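Local atomic coordinates of Dna-binding protein RAP1 (Saccharomyces cerevisiae, PDB entry 4BJT), a protein that binds DNA, probably to repress or activate transcription, and binds the telomere-associated protein Rif1 through its C-terminal domain. Residues E55-I61 against R142-N146; T131-G135 against P159-T163. All coordinates share one frame; numbering follows the deposited sequence. Where two conformers were deposited one is given.

Contact 1 (E55-I61 against R142-N146); sequences EDIYDNI and RYFLN. With EDO (1,2-ethanediol), chain I.
R142 takes hold of D59 side-on, NE giving a nearly straight bond to OD1 (2.8 Å, 170°) while its NH2 donates to OD2 at 2.9 Å. The carboxylate is met on the syn side of both oxygens, though the donors are tilted out of its plane, which is turned 40° from the guanidinium. Bending at chi3 (-62°) swings the otherwise extended arginine chain past Y58 CB to E55, whose OE1 takes NH1 at 2.9 Å. Here the guanidinium approaches from above the carboxylate plane; E55 OE2 pairs with R189. One turn along the helix, the amide of N146 divides its N-H groups: ND2 donates to Y58 O (3.0 Å), in the carbonyl plane on a lone pair, and to R142 O within its own helix. This double tether fixes the amide's rotation. I61 CD1 adds an apolar contact with L145 CB (4.1 Å). The solvent side is looser: a water joins D59 OD1 (2.9 Å) to R142 N (3.0 Å), and a 1,2-ethanediol, probably from the crystallisation liquor, lies over one face of the Y58 ring. The arrangement is a salt-bridge network of E55, D59 and R142, pinning the short helix 56-59 to helix 140-150 of the all-helical Rap1 C-terminal domain.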
loop_
_atom_site.group_PDB
_atom_site.type_symbol
_atom_site.label_atom_id
_atom_site.label_comp_id
_atom_site.label_asym_id
_atom_site.label_seq_id
_atom_site.Cartn_x
_atom_site.Cartn_y
_atom_site.Cartn_z
ATOM N N GLU C 55 -6.561 11.364 7.960
ATOM C CA GLU C 55 -6.112 10.038 7.525
ATOM C C GLU C 55 -5.014 9.521 8.458
ATOM O O GLU C 55 -4.661 8.333 8.355
ATOM C CB GLU C 55 -5.535 10.064 6.113
ATOM C CG GLU C 55 -6.531 10.440 5.039
ATOM C CD GLU C 55 -5.952 10.391 3.643
ATOM O OE1 GLU C 55 -4.774 10.002 3.489
ATOM O OE2 GLU C 55 -6.681 10.739 2.684
ATOM N N ASP C 56 -4.450 10.373 9.340
ATOM C CA ASP C 56 -3.370 9.935 10.213
ATOM C C ASP C 56 -3.773 8.769 11.122
ATOM O O ASP C 56 -2.904 7.989 11.504
ATOM C CB ASP C 56 -2.758 11.096 10.989
ATOM C CG ASP C 56 -3.654 11.821 11.967
ATOM O OD1 ASP C 56 -4.753 11.300 12.265
ATOM O OD2 ASP C 56 -3.221 12.882 12.502
ATOM N N ILE C 57 -5.077 8.569 11.358
ATOM C CA ILE C 57 -5.543 7.441 12.156
ATOM C C ILE C 57 -5.199 6.102 11.497
ATOM O O ILE C 57 -5.106 5.088 12.199
ATOM C CB ILE C 57 -7.047 7.513 12.497
ATOM C CG1 ILE C 57 -7.945 7.355 11.251
ATOM C CG2 ILE C 57 -7.357 8.803 13.280
ATOM C CD1 ILE C 57 -9.403 7.211 11.554
ATOM N N TYR C 58 -5.047 6.084 10.176
ATOM C CA TYR C 58 -4.688 4.853 9.458
ATOM C C TYR C 58 -3.181 4.570 9.519
ATOM O O TYR C 58 -2.751 3.444 9.259
ATOM C CB TYR C 58 -5.160 4.927 8.005
ATOM C CG TYR C 58 -6.666 5.023 7.914
ATOM C CD1 TYR C 58 -7.461 3.885 7.996
ATOM C CD2 TYR C 58 -7.299 6.249 7.800
ATOM C CE1 TYR C 58 -8.848 3.972 7.948
ATOM C CE2 TYR C 58 -8.685 6.348 7.757
ATOM C CZ TYR C 58 -9.457 5.205 7.811
ATOM O OH TYR C 58 -10.834 5.278 7.843
ATOM N N ASP C 59 -2.379 5.600 9.786
ATOM C CA ASP C 59 -0.923 5.491 9.889
ATOM C C ASP C 59 -0.413 5.274 11.309
ATOM O O ASP C 59 0.706 4.781 11.482
ATOM C CB ASP C 59 -0.283 6.808 9.406
ATOM C CG ASP C 59 -0.497 7.101 7.944
ATOM O OD1 ASP C 59 -0.537 6.134 7.148
ATOM O OD2 ASP C 59 -0.728 8.292 7.597
ATOM N N ASN C 60 -1.178 5.696 12.314
ATOM C CA ASN C 60 -0.756 5.681 13.722
ATOM C C ASN C 60 -1.236 4.487 14.523
ATOM O O ASN C 60 -1.145 4.516 15.758
ATOM C CB ASN C 60 -1.256 6.969 14.399
ATOM C CG ASN C 60 -0.773 8.215 13.792
ATOM O OD1 ASN C 60 0.265 8.230 13.144
ATOM N ND2 ASN C 60 -1.402 9.310 14.169
ATOM N N ILE C 61 -1.699 3.429 13.859
ATOM C CA ILE C 61 -2.124 2.194 14.524
ATOM C C ILE C 61 -0.900 1.725 15.334
ATOM O O ILE C 61 0.202 1.687 14.796
ATOM C CB ILE C 61 -2.530 1.133 13.474
ATOM C CG1 ILE C 61 -3.859 1.521 12.826
ATOM C CG2 ILE C 61 -2.615 -0.281 14.111
ATOM C CD1 ILE C 61 -4.155 0.795 11.545
ATOM N N ARG C 142 0.898 2.246 5.813
ATOM C CA ARG C 142 -0.524 2.202 6.047
ATOM C C ARG C 142 -1.108 0.868 5.552
ATOM O O ARG C 142 -1.994 0.293 6.182
ATOM C CB ARG C 142 -1.169 3.372 5.252
ATOM C CG ARG C 142 -2.599 3.527 5.551
ATOM C CD ARG C 142 -3.215 4.713 4.802
ATOM N NE ARG C 142 -2.602 5.980 5.193
ATOM C CZ ARG C 142 -3.009 7.177 4.758
ATOM N NH1 ARG C 142 -3.969 7.268 3.853
ATOM N NH2 ARG C 142 -2.431 8.288 5.202
ATOM N N TYR C 143 -0.648 0.406 4.392
ATOM C CA TYR C 143 -1.140 -0.839 3.820
ATOM C C TYR C 143 -0.902 -1.969 4.799
ATOM O O TYR C 143 -1.839 -2.685 5.155
ATOM C CB TYR C 143 -0.470 -1.116 2.471
ATOM C CG TYR C 143 -1.066 -2.304 1.744
ATOM C CD1 TYR C 143 -0.799 -3.609 2.157
ATOM C CD2 TYR C 143 -1.970 -2.126 0.703
ATOM C CE1 TYR C 143 -1.379 -4.697 1.522
ATOM C CE2 TYR C 143 -2.509 -3.212 0.018
ATOM C CZ TYR C 143 -2.223 -4.496 0.432
ATOM O OH TYR C 143 -2.809 -5.526 -0.260
ATOM N N PHE C 144 0.330 -2.125 5.259
ATOM C CA PHE C 144 0.631 -3.254 6.173
ATOM C C PHE C 144 -0.033 -3.122 7.528
ATOM O O PHE C 144 -0.555 -4.109 8.036
ATOM C CB PHE C 144 2.142 -3.447 6.323
ATOM C CG PHE C 144 2.763 -4.007 5.078
ATOM C CD1 PHE C 144 2.547 -5.316 4.714
ATOM C CD2 PHE C 144 3.510 -3.211 4.238
ATOM C CE1 PHE C 144 3.088 -5.827 3.535
ATOM C CE2 PHE C 144 4.026 -3.723 3.044
ATOM C CZ PHE C 144 3.813 -5.027 2.710
ATOM N N LEU C 145 -0.047 -1.920 8.136
ATOM C CA LEU C 145 -0.687 -1.803 9.443
ATOM C C LEU C 145 -2.137 -2.200 9.379
ATOM O O LEU C 145 -2.633 -2.868 10.281
ATOM C CB LEU C 145 -0.595 -0.382 9.984
ATOM C CG LEU C 145 0.792 0.078 10.420
ATOM C CD1 LEU C 145 0.846 1.615 10.532
ATOM C CD2 LEU C 145 1.202 -0.586 11.738
ATOM N N ASN C 146 -2.855 -1.742 8.333
ATOM C CA ASN C 146 -4.283 -2.028 8.217
ATOM C C ASN C 146 -4.535 -3.473 7.802
ATOM O O ASN C 146 -5.435 -4.109 8.331
ATOM C CB ASN C 146 -4.967 -1.007 7.314
ATOM C CG ASN C 146 -5.080 0.316 8.032
ATOM O OD1 ASN C 146 -6.051 0.569 8.732
ATOM N ND2 ASN C 146 -4.087 1.142 7.911
HETATM C C1 EDO I . -8.663 3.523 11.808
HETATM O O1 EDO I . -7.628 2.547 11.627
HETATM C C2 EDO I . -8.990 3.616 13.312
HETATM O O2 EDO I . -7.891 4.177 13.997
HETATM O O HOH W 1 1.731 5.116 5.582
#

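Contact 2 (T131-G135 against P159-T163); sequences TCLSG and PGIWT
C132 and W162 bring their CA atoms to 5.0 Å, and the backbone joins them by one direct bond, W162 N to C132 O (2.9 Å, 162°), its donor tilted 29° from the carbonyl plane. The same oxygen lies in the plane of the indole at its edge, 3.4 Å from W162 CD1. C132 SG occupies the position between its own N and carbonyl carbon (chi1 84°), from which it meets I161 CG2 at 4.0 Å. Beside it, the L133 and I161 side chains lie alongside each other, with L133 CD2 touching I161 CG1. The acceptor carbonyl belongs to the last turn of helix 123-132, which ends in a Schellman motif: S134 has positive phi and two bonds return into the turn. The partner segment 159-163 is an irregular connection that leads to T163, the N-cap of helix 164-171. Two waters complete the joint, one donating to both L133 O and G160 O, the other lying 2.8 Å from S134 OG and accepting a weak bond from W162 NE1. S134 OG also bonds to R193, which forms a cation-pi contact with the indole, while H185 stacks on it. Replacing W162 with an alanine would probably open a gap beside S134 and leave H185 and R193 without their aromatic partner. At G160, with positive phi, any side chain would collide with the carbonyl oxygen of P159.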
loop_
_atom_site.group_PDB
_atom_site.type_symbol
_atom_site.label_atom_id
_atom_site.label_comp_id
_atom_site.label_asym_id
_atom_site.label_seq_id
_atom_site.Cartn_x
_atom_site.Cartn_y
_atom_site.Cartn_z
ATOM N N THR C 131 0.916 -1.005 -7.150
ATOM C CA THR C 131 -0.112 -0.711 -8.135
ATOM C C THR C 131 -1.385 -0.180 -7.466
ATOM O O THR C 131 -1.939 0.816 -7.927
ATOM C CB THR C 131 -0.380 -1.941 -8.997
ATOM O OG1 THR C 131 0.851 -2.338 -9.622
ATOM C CG2 THR C 131 -1.410 -1.676 -10.074
ATOM N N CYS C 132 -1.837 -0.799 -6.382
ATOM C CA CYS C 132 -3.062 -0.331 -5.753
ATOM C C CYS C 132 -2.881 0.964 -4.966
ATOM O O CYS C 132 -3.876 1.619 -4.646
ATOM C CB CYS C 132 -3.715 -1.409 -4.914
ATOM S SG CYS C 132 -3.073 -1.562 -3.252
ATOM N N LEU C 133 -1.614 1.367 -4.702
ATOM C CA LEU C 133 -1.321 2.639 -4.069
ATOM C C LEU C 133 -1.106 3.744 -5.132
ATOM O O LEU C 133 -0.736 4.852 -4.751
ATOM C CB LEU C 133 -0.055 2.559 -3.202
ATOM C CG LEU C 133 -0.088 1.555 -2.048
ATOM C CD1 LEU C 133 1.178 1.645 -1.213
ATOM C CD2 LEU C 133 -1.317 1.654 -1.242
ATOM N N SER C 134 -1.249 3.436 -6.421
ATOM C CA SER C 134 -0.947 4.393 -7.511
ATOM C C SER C 134 0.511 4.904 -7.392
ATOM O O SER C 134 0.786 6.061 -7.710
ATOM C CB SER C 134 -1.932 5.567 -7.524
ATOM O OG SER C 134 -3.277 5.144 -7.626
ATOM N N GLY C 135 1.406 4.041 -6.911
ATOM C CA GLY C 135 2.822 4.347 -6.746
ATOM C C GLY C 135 3.191 5.274 -5.604
ATOM O O GLY C 135 4.333 5.725 -5.552
ATOM N N PRO C 159 -8.228 5.008 3.025
ATOM C CA PRO C 159 -7.822 6.057 2.067
ATOM C C PRO C 159 -6.435 5.798 1.474
ATOM O O PRO C 159 -5.472 5.474 2.192
ATOM C CB PRO C 159 -7.827 7.323 2.934
ATOM C CG PRO C 159 -8.849 7.050 3.975
ATOM C CD PRO C 159 -8.587 5.601 4.325
ATOM N N GLY C 160 -6.330 5.914 0.166
ATOM C CA GLY C 160 -5.085 5.681 -0.556
ATOM C C GLY C 160 -4.882 4.269 -1.058
ATOM O O GLY C 160 -3.974 4.031 -1.852
ATOM N N ILE C 161 -5.701 3.310 -0.602
ATOM C CA ILE C 161 -5.568 1.917 -1.018
ATOM C C ILE C 161 -6.725 1.593 -1.916
ATOM O O ILE C 161 -7.859 1.462 -1.462
ATOM C CB ILE C 161 -5.519 0.988 0.237
ATOM C CG1 ILE C 161 -4.387 1.438 1.178
ATOM C CG2 ILE C 161 -5.401 -0.488 -0.190
ATOM C CD1 ILE C 161 -4.150 0.564 2.367
ATOM N N TRP C 162 -6.453 1.530 -3.228
ATOM C CA TRP C 162 -7.488 1.290 -4.211
ATOM C C TRP C 162 -7.828 -0.185 -4.322
ATOM O O TRP C 162 -6.990 -0.986 -4.717
ATOM C CB TRP C 162 -7.053 1.827 -5.584
ATOM C CG TRP C 162 -7.031 3.314 -5.637
ATOM C CD1 TRP C 162 -6.023 4.143 -5.252
ATOM C CD2 TRP C 162 -8.075 4.156 -6.134
ATOM N NE1 TRP C 162 -6.391 5.453 -5.441
ATOM C CE2 TRP C 162 -7.652 5.491 -5.978
ATOM C CE3 TRP C 162 -9.320 3.905 -6.711
ATOM C CZ2 TRP C 162 -8.441 6.577 -6.368
ATOM C CZ3 TRP C 162 -10.078 4.974 -7.129
ATOM C CH2 TRP C 162 -9.665 6.294 -6.903
ATOM N N THR C 163 -9.071 -0.531 -4.062
ATOM C CA THR C 163 -9.540 -1.899 -4.226
ATOM C C THR C 163 -10.131 -2.103 -5.628
ATOM O O THR C 163 -10.402 -1.150 -6.368
ATOM C CB THR C 163 -10.597 -2.205 -3.184
ATOM O OG1 THR C 163 -11.701 -1.335 -3.424
ATOM C CG2 THR C 163 -10.080 -2.028 -1.768
HETATM O O HOH W 2 -2.334 5.838 -2.839
HETATM O O HOH W 3 -4.597 7.422 -6.612
#

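The two contacts meet directly although their centres are 13 Å apart. R142 of contact 1 sends NH1 to P159 O of contact 2 at 2.9 Å, a probable hydrogen bond, and so ties the salt-bridge network of contact 1 to the segment 159-163. P159 also packs against 55-61, its CD lying 3.5 Å from Y58 CE2. Deeper in, I161 CD1 reaches Y143 CA at 3.6 Å, so helix 140-150, which supplies one side of contact 1, also packs against contact 2. Along the chain their segments alternate, 55-61, 131-135, 142-146, 159-163. The bound Rif1 peptide adjoins contact 2: G135 makes backbone hydrogen bonds with it and T131 packs on an apolar side chain of that peptide.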